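Local coordinates for protein gamma-glutamylcyclotransferase (Homo sapiens, PDB 3CRY) that catalyses the release of 5-oxoproline from gamma-glutamyl dipeptides, works as a homodimer, and may play a significant part in glutathione homeostasis, at residues F49-G54 with G67-F72; G103-I108 with Y125-Y130. The protein carries 1 engineered substitution. One frame throughout, in Å; residues are numbered along the deposited sequence.

Contact 1 (F49-G54 with G67-F72); sequences FKLDFG and GIATIF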
loop_
_atom_site.group_PDB
_atom_site.type_symbol
_atom_site.label_atom_id
_atom_site.label_comp_id
_atom_site.label_asym_id
_atom_site.label_seq_id
_atom_site.Cartn_x
_atom_site.Cartn_y
_atom_site.Cartn_z
ATOM N N PHE A 49 -3.085 -0.222 -12.532
ATOM C CA PHE A 49 -2.388 0.831 -11.788
ATOM C C PHE A 49 -1.879 1.862 -12.788
ATOM O O PHE A 49 -1.691 1.534 -13.982
ATOM C CB PHE A 49 -1.171 0.270 -11.044
ATOM C CG PHE A 49 -1.491 -0.427 -9.735
ATOM C CD1 PHE A 49 -2.066 -1.698 -9.726
ATOM C CD2 PHE A 49 -1.150 0.173 -8.507
ATOM C CE1 PHE A 49 -2.327 -2.356 -8.520
ATOM C CE2 PHE A 49 -1.418 -0.485 -7.308
ATOM C CZ PHE A 49 -1.989 -1.743 -7.317
ATOM N N LYS A 50 -1.650 3.083 -12.302
ATOM C CA LYS A 50 -1.154 4.195 -13.126
ATOM C C LYS A 50 0.087 4.791 -12.474
ATOM O O LYS A 50 0.145 4.916 -11.235
ATOM C CB LYS A 50 -2.241 5.268 -13.274
ATOM C CG LYS A 50 -1.843 6.482 -14.100
ATOM C CD LYS A 50 -3.005 7.496 -14.182
ATOM C CE LYS A 50 -2.667 8.680 -15.087
ATOM N NZ LYS A 50 -2.905 8.338 -16.517
ATOM N N LEU A 51 1.066 5.166 -13.296
ATOM C CA LEU A 51 2.313 5.777 -12.822
ATOM C C LEU A 51 2.108 7.283 -12.566
ATOM O O LEU A 51 1.453 7.978 -13.357
ATOM C CB LEU A 51 3.407 5.570 -13.894
ATOM C CG LEU A 51 4.825 6.073 -13.594
ATOM C CD1 LEU A 51 5.503 5.220 -12.540
ATOM C CD2 LEU A 51 5.648 6.080 -14.870
ATOM N N ASP A 52 2.675 7.799 -11.478
ATOM C CA ASP A 52 2.598 9.225 -11.172
ATOM C C ASP A 52 3.949 9.616 -10.559
ATOM O O ASP A 52 4.804 8.746 -10.299
ATOM C CB ASP A 52 1.440 9.521 -10.201
ATOM C CG ASP A 52 1.065 11.000 -10.125
ATOM O OD1 ASP A 52 1.506 11.831 -10.961
ATOM O OD2 ASP A 52 0.320 11.333 -9.179
ATOM N N PHE A 53 4.160 10.920 -10.386
ATOM C CA PHE A 53 5.364 11.444 -9.718
ATOM C C PHE A 53 4.958 12.477 -8.697
ATOM O O PHE A 53 4.053 13.272 -8.943
ATOM C CB PHE A 53 6.372 12.054 -10.731
ATOM C CG PHE A 53 6.892 11.049 -11.728
ATOM C CD1 PHE A 53 6.120 10.690 -12.842
ATOM C CD2 PHE A 53 8.106 10.394 -11.516
ATOM C CE1 PHE A 53 6.571 9.722 -13.747
ATOM C CE2 PHE A 53 8.588 9.434 -12.431
ATOM C CZ PHE A 53 7.813 9.092 -13.552
ATOM N N GLY A 54 5.627 12.466 -7.549
ATOM C CA GLY A 54 5.294 13.451 -6.535
ATOM C C GLY A 54 6.278 13.622 -5.414
ATOM O O GLY A 54 7.325 12.958 -5.356
ATOM N N GLY A 67 9.791 15.415 -8.440
ATOM C CA GLY A 67 8.847 14.363 -7.992
ATOM C C GLY A 67 9.460 12.997 -8.234
ATOM O O GLY A 67 10.143 12.771 -9.246
ATOM N N ILE A 68 9.240 12.074 -7.303
ATOM C CA ILE A 68 9.737 10.696 -7.514
ATOM C C ILE A 68 8.550 9.748 -7.769
ATOM O O ILE A 68 7.367 10.135 -7.594
ATOM C CB ILE A 68 10.688 10.215 -6.397
ATOM C CG1 ILE A 68 10.004 10.246 -5.028
ATOM C CG2 ILE A 68 12.002 11.075 -6.389
ATOM C CD1 ILE A 68 10.907 9.708 -3.883
ATOM N N ALA A 69 8.855 8.543 -8.252
ATOM C CA ALA A 69 7.817 7.705 -8.836
ATOM C C ALA A 69 6.908 7.078 -7.790
ATOM O O ALA A 69 7.372 6.642 -6.739
ATOM C CB ALA A 69 8.441 6.594 -9.702
ATOM N N THR A 70 5.631 6.997 -8.132
ATOM C CA THR A 70 4.649 6.236 -7.332
ATOM C C THR A 70 3.600 5.619 -8.258
ATOM O O THR A 70 3.573 5.908 -9.462
ATOM C CB THR A 70 4.012 7.114 -6.221
ATOM O OG1 THR A 70 3.196 6.294 -5.353
ATOM C CG2 THR A 70 3.124 8.235 -6.843
ATOM N N ILE A 71 2.765 4.743 -7.714
ATOM C CA ILE A 71 1.682 4.108 -8.500
ATOM C C ILE A 71 0.417 4.130 -7.662
ATOM O O ILE A 71 0.476 4.168 -6.414
ATOM C CB ILE A 71 2.015 2.656 -8.937
ATOM C CG1 ILE A 71 2.359 1.768 -7.718
ATOM C CG2 ILE A 71 3.175 2.656 -9.982
ATOM C CD1 ILE A 71 2.624 0.272 -8.032
ATOM N N PHE A 72 -0.724 4.153 -8.341
ATOM C CA PHE A 72 -2.002 4.087 -7.625
ATOM C C PHE A 72 -3.031 3.307 -8.437
ATOM O O PHE A 72 -2.890 3.172 -9.656
ATOM C CB PHE A 72 -2.488 5.482 -7.202
ATOM C CG PHE A 72 -2.830 6.413 -8.353
ATOM C CD1 PHE A 72 -4.047 6.294 -9.037
ATOM C CD2 PHE A 72 -1.953 7.443 -8.714
ATOM C CE1 PHE A 72 -4.370 7.178 -10.082
ATOM C CE2 PHE A 72 -2.268 8.333 -9.752
ATOM C CZ PHE A 72 -3.468 8.203 -10.435
#
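F72 lays its ring beside the aliphatic chain of K50 on one face of an antiparallel beta hairpin, strands 49-56 and 68-74. The lysine runs the same way as the ring, K50 CD lying 3.8 Å from F72 CZ. At chi1 65° the ring of F72 sits between its own backbone N and carbonyl carbon, which swings it over the neighbouring strand, with K50 O above one face. D52 comes in at the ring edge, D52 CB 3.9 Å from F72 CE2, and the carboxylate, turned 82° to the ring, reaches on to the hydroxyl of Y130. The opposite face carries L51, F53, A69 and I71. Here the small A69 is the hollow and F53 the bump, with F53 CE2 3.9 Å from A69 CB; beyond it F53 packs on helix 137-149. F49, at the start of strand 49-56, sets CD2 3.8 Å from I71 CD1, and both side chains touch V79. An alanine at F49 would probably open a gap beside I71 CD1 and V79 and lose packing on V106 of the second subunit. Six backbone hydrogen bonds close the ladder. At its far end G67 must be bare, since a CB would clash with G54 N, and I68 N donates to G54 O at 2.9 Å.

Contact 2 (G103-I108 with Y125-Y130); sequences GMYVVI and YLMTNY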
loop_
_atom_site.group_PDB
_atom_site.type_symbol
_atom_site.label_atom_id
_atom_site.label_comp_id
_atom_site.label_asym_id
_atom_site.label_seq_id
_atom_site.Cartn_x
_atom_site.Cartn_y
_atom_site.Cartn_z
ATOM N N GLY A 103 7.659 7.621 6.412
ATOM C CA GLY A 103 6.348 7.775 5.796
ATOM C C GLY A 103 6.406 8.041 4.311
ATOM O O GLY A 103 5.393 8.487 3.727
ATOM N N MET A 104 7.565 7.787 3.688
ATOM C CA MET A 104 7.718 8.156 2.276
ATOM C C MET A 104 6.988 7.193 1.329
ATOM O O MET A 104 6.311 7.623 0.383
ATOM C CB MET A 104 9.197 8.381 1.884
ATOM C CG MET A 104 9.867 9.511 2.720
ATOM S SD MET A 104 9.055 11.165 2.645
ATOM C CE MET A 104 9.867 11.871 1.200
ATOM N N TYR A 105 7.152 5.900 1.592
ATOM C CA TYR A 105 6.467 4.831 0.871
ATOM C C TYR A 105 5.969 3.812 1.883
ATOM O O TYR A 105 6.505 3.705 2.997
ATOM C CB TYR A 105 7.432 4.112 -0.077
ATOM C CG TYR A 105 7.866 4.901 -1.318
ATOM C CD1 TYR A 105 8.942 5.784 -1.258
ATOM C CD2 TYR A 105 7.214 4.742 -2.531
ATOM C CE1 TYR A 105 9.367 6.480 -2.389
ATOM C CE2 TYR A 105 7.620 5.439 -3.685
ATOM C CZ TYR A 105 8.692 6.310 -3.597
ATOM O OH TYR A 105 9.106 6.994 -4.702
ATOM N N VAL A 106 4.948 3.055 1.476
ATOM C CA VAL A 106 4.501 1.882 2.216
ATOM C C VAL A 106 4.869 0.634 1.411
ATOM O O VAL A 106 4.944 0.690 0.153
ATOM C CB VAL A 106 2.979 1.955 2.517
ATOM C CG1 VAL A 106 2.167 1.746 1.234
ATOM C CG2 VAL A 106 2.600 0.928 3.594
ATOM N N VAL A 107 5.151 -0.473 2.113
ATOM C CA VAL A 107 5.362 -1.767 1.463
ATOM C C VAL A 107 4.038 -2.330 0.967
ATOM O O VAL A 107 3.064 -2.367 1.726
ATOM C CB VAL A 107 6.000 -2.818 2.437
ATOM C CG1 VAL A 107 6.088 -4.179 1.769
ATOM C CG2 VAL A 107 7.348 -2.351 2.940
ATOM N N ILE A 108 4.003 -2.746 -0.295
ATOM C CA ILE A 108 2.825 -3.439 -0.863
ATOM C C ILE A 108 3.178 -4.837 -1.381
ATOM O O ILE A 108 4.358 -5.173 -1.574
ATOM C CB ILE A 108 2.175 -2.628 -2.014
ATOM C CG1 ILE A 108 3.136 -2.456 -3.208
ATOM C CG2 ILE A 108 1.624 -1.282 -1.492
ATOM C CD1 ILE A 108 2.498 -1.683 -4.377
ATOM N N TYR A 125 6.423 -0.930 -3.571
ATOM C CA TYR A 125 6.280 0.265 -2.723
ATOM C C TYR A 125 5.435 1.273 -3.446
ATOM O O TYR A 125 5.521 1.381 -4.672
ATOM C CB TYR A 125 7.647 0.913 -2.446
ATOM C CG TYR A 125 8.587 -0.023 -1.716
ATOM C CD1 TYR A 125 8.611 -0.054 -0.319
ATOM C CD2 TYR A 125 9.416 -0.901 -2.425
ATOM C CE1 TYR A 125 9.462 -0.930 0.365
ATOM C CE2 TYR A 125 10.268 -1.782 -1.750
ATOM C CZ TYR A 125 10.274 -1.784 -0.358
ATOM O OH TYR A 125 11.105 -2.652 0.293
ATOM N N LEU A 126 4.616 2.006 -2.686
ATOM C CA LEU A 126 3.974 3.205 -3.237
ATOM C C LEU A 126 3.748 4.280 -2.171
ATOM O O LEU A 126 3.814 3.990 -0.962
ATOM C CB LEU A 126 2.686 2.828 -3.988
ATOM C CG LEU A 126 1.585 2.115 -3.169
ATOM C CD1 LEU A 126 0.882 3.024 -2.169
ATOM C CD2 LEU A 126 0.563 1.492 -4.147
ATOM N N MET A 127 3.519 5.523 -2.606
ATOM C CA MET A 127 3.295 6.635 -1.665
ATOM C C MET A 127 1.826 6.653 -1.235
ATOM O O MET A 127 0.942 6.400 -2.062
ATOM C CB MET A 127 3.603 7.963 -2.351
ATOM C CG MET A 127 5.025 8.115 -2.784
ATOM S SD MET A 127 5.205 9.704 -3.674
ATOM C CE MET A 127 6.896 9.511 -4.199
ATOM N N THR A 128 1.563 6.973 0.030
ATOM C CA THR A 128 0.181 7.091 0.509
ATOM C C THR A 128 -0.253 8.522 0.818
ATOM O O THR A 128 -1.455 8.775 1.021
ATOM C CB THR A 128 -0.071 6.242 1.781
ATOM O OG1 THR A 128 0.716 6.753 2.866
ATOM C CG2 THR A 128 0.298 4.773 1.556
ATOM N N ASN A 129 0.713 9.446 0.856
ATOM C CA ASN A 129 0.435 10.823 1.198
ATOM C C ASN A 129 1.442 11.669 0.439
ATOM O O ASN A 129 2.600 11.772 0.837
ATOM C CB ASN A 129 0.579 11.019 2.732
ATOM C CG ASN A 129 0.175 12.408 3.186
ATOM O OD1 ASN A 129 -0.088 13.293 2.356
ATOM N ND2 ASN A 129 0.126 12.620 4.497
ATOM N N TYR A 130 1.023 12.211 -0.703
ATOM C CA TYR A 130 1.972 12.996 -1.519
ATOM C C TYR A 130 1.303 14.088 -2.329
ATOM O O TYR A 130 0.091 14.074 -2.503
ATOM C CB TYR A 130 2.765 12.071 -2.469
ATOM C CG TYR A 130 1.972 11.508 -3.658
ATOM C CD1 TYR A 130 1.139 10.384 -3.524
ATOM C CD2 TYR A 130 2.072 12.094 -4.922
ATOM C CE1 TYR A 130 0.416 9.869 -4.635
ATOM C CE2 TYR A 130 1.347 11.596 -6.028
ATOM C CZ TYR A 130 0.521 10.488 -5.876
ATOM O OH TYR A 130 -0.168 9.999 -6.980
HETATM O O HOH W 1 3.532 8.689 1.448
#
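Y105 offers one ring face to M127, whose CG sits 4.1 Å from the ring centroid, 22° off the normal, a CH-pi contact. The in-plane edge of the same ring is turned to L126 N. This is the open end of the antiparallel hairpin of strands 106-114 and 119-126. The extended M127 chain then makes an oblique Met-aromatic contact, SD 5.3 Å from the Y105 centroid, and brings CE to 3.7 Å from Y105 CZ. The Y105 hydroxyl is bonded to A69 O, and its ring touches Q98, the engineered position of the catalytic proton acceptor. Y125 crosses Y105 at about a right angle and lies alongside V107, Y125 CE1 being 3.6 Å from V107 CG2. V106 and L126 share the other face, with I108 and T128 packing against them: I108 CD1 meets L126 CD2 at 3.7 Å, and V106 CG1 meets T128 CG2. V107 and I108 also pair with a strand of the second subunit, so the sheet continues across the dimer. Past the ladder, a water donates to G103 O and accepts from N129 N. The V106 N to L126 O bond is nearly straight, 170° at the hydrogen and 2.8 Å from N to O.

From the N terminus, the chain first passes through the probable substrate-binding loop at Y22, then reaches contact 1, which closes the hairpin loop between 54 and 67. Strand 77-87 and helix 91-97 follow before contact 2 closes the second hairpin, from 108 to 125; the two are in series and neither encloses nor crosses the other. Contact 1 belongs to the three-strand sheet, contact 2 to the end of the five-strand sheet. After L126 the chain leaves that sheet and joins the first as strand 130-132. The two contacts meet through I68 CG1 and M127 CE, 3.3 Å apart, and through T70 OG1 bonded to M127 N. Both also touch the second subunit.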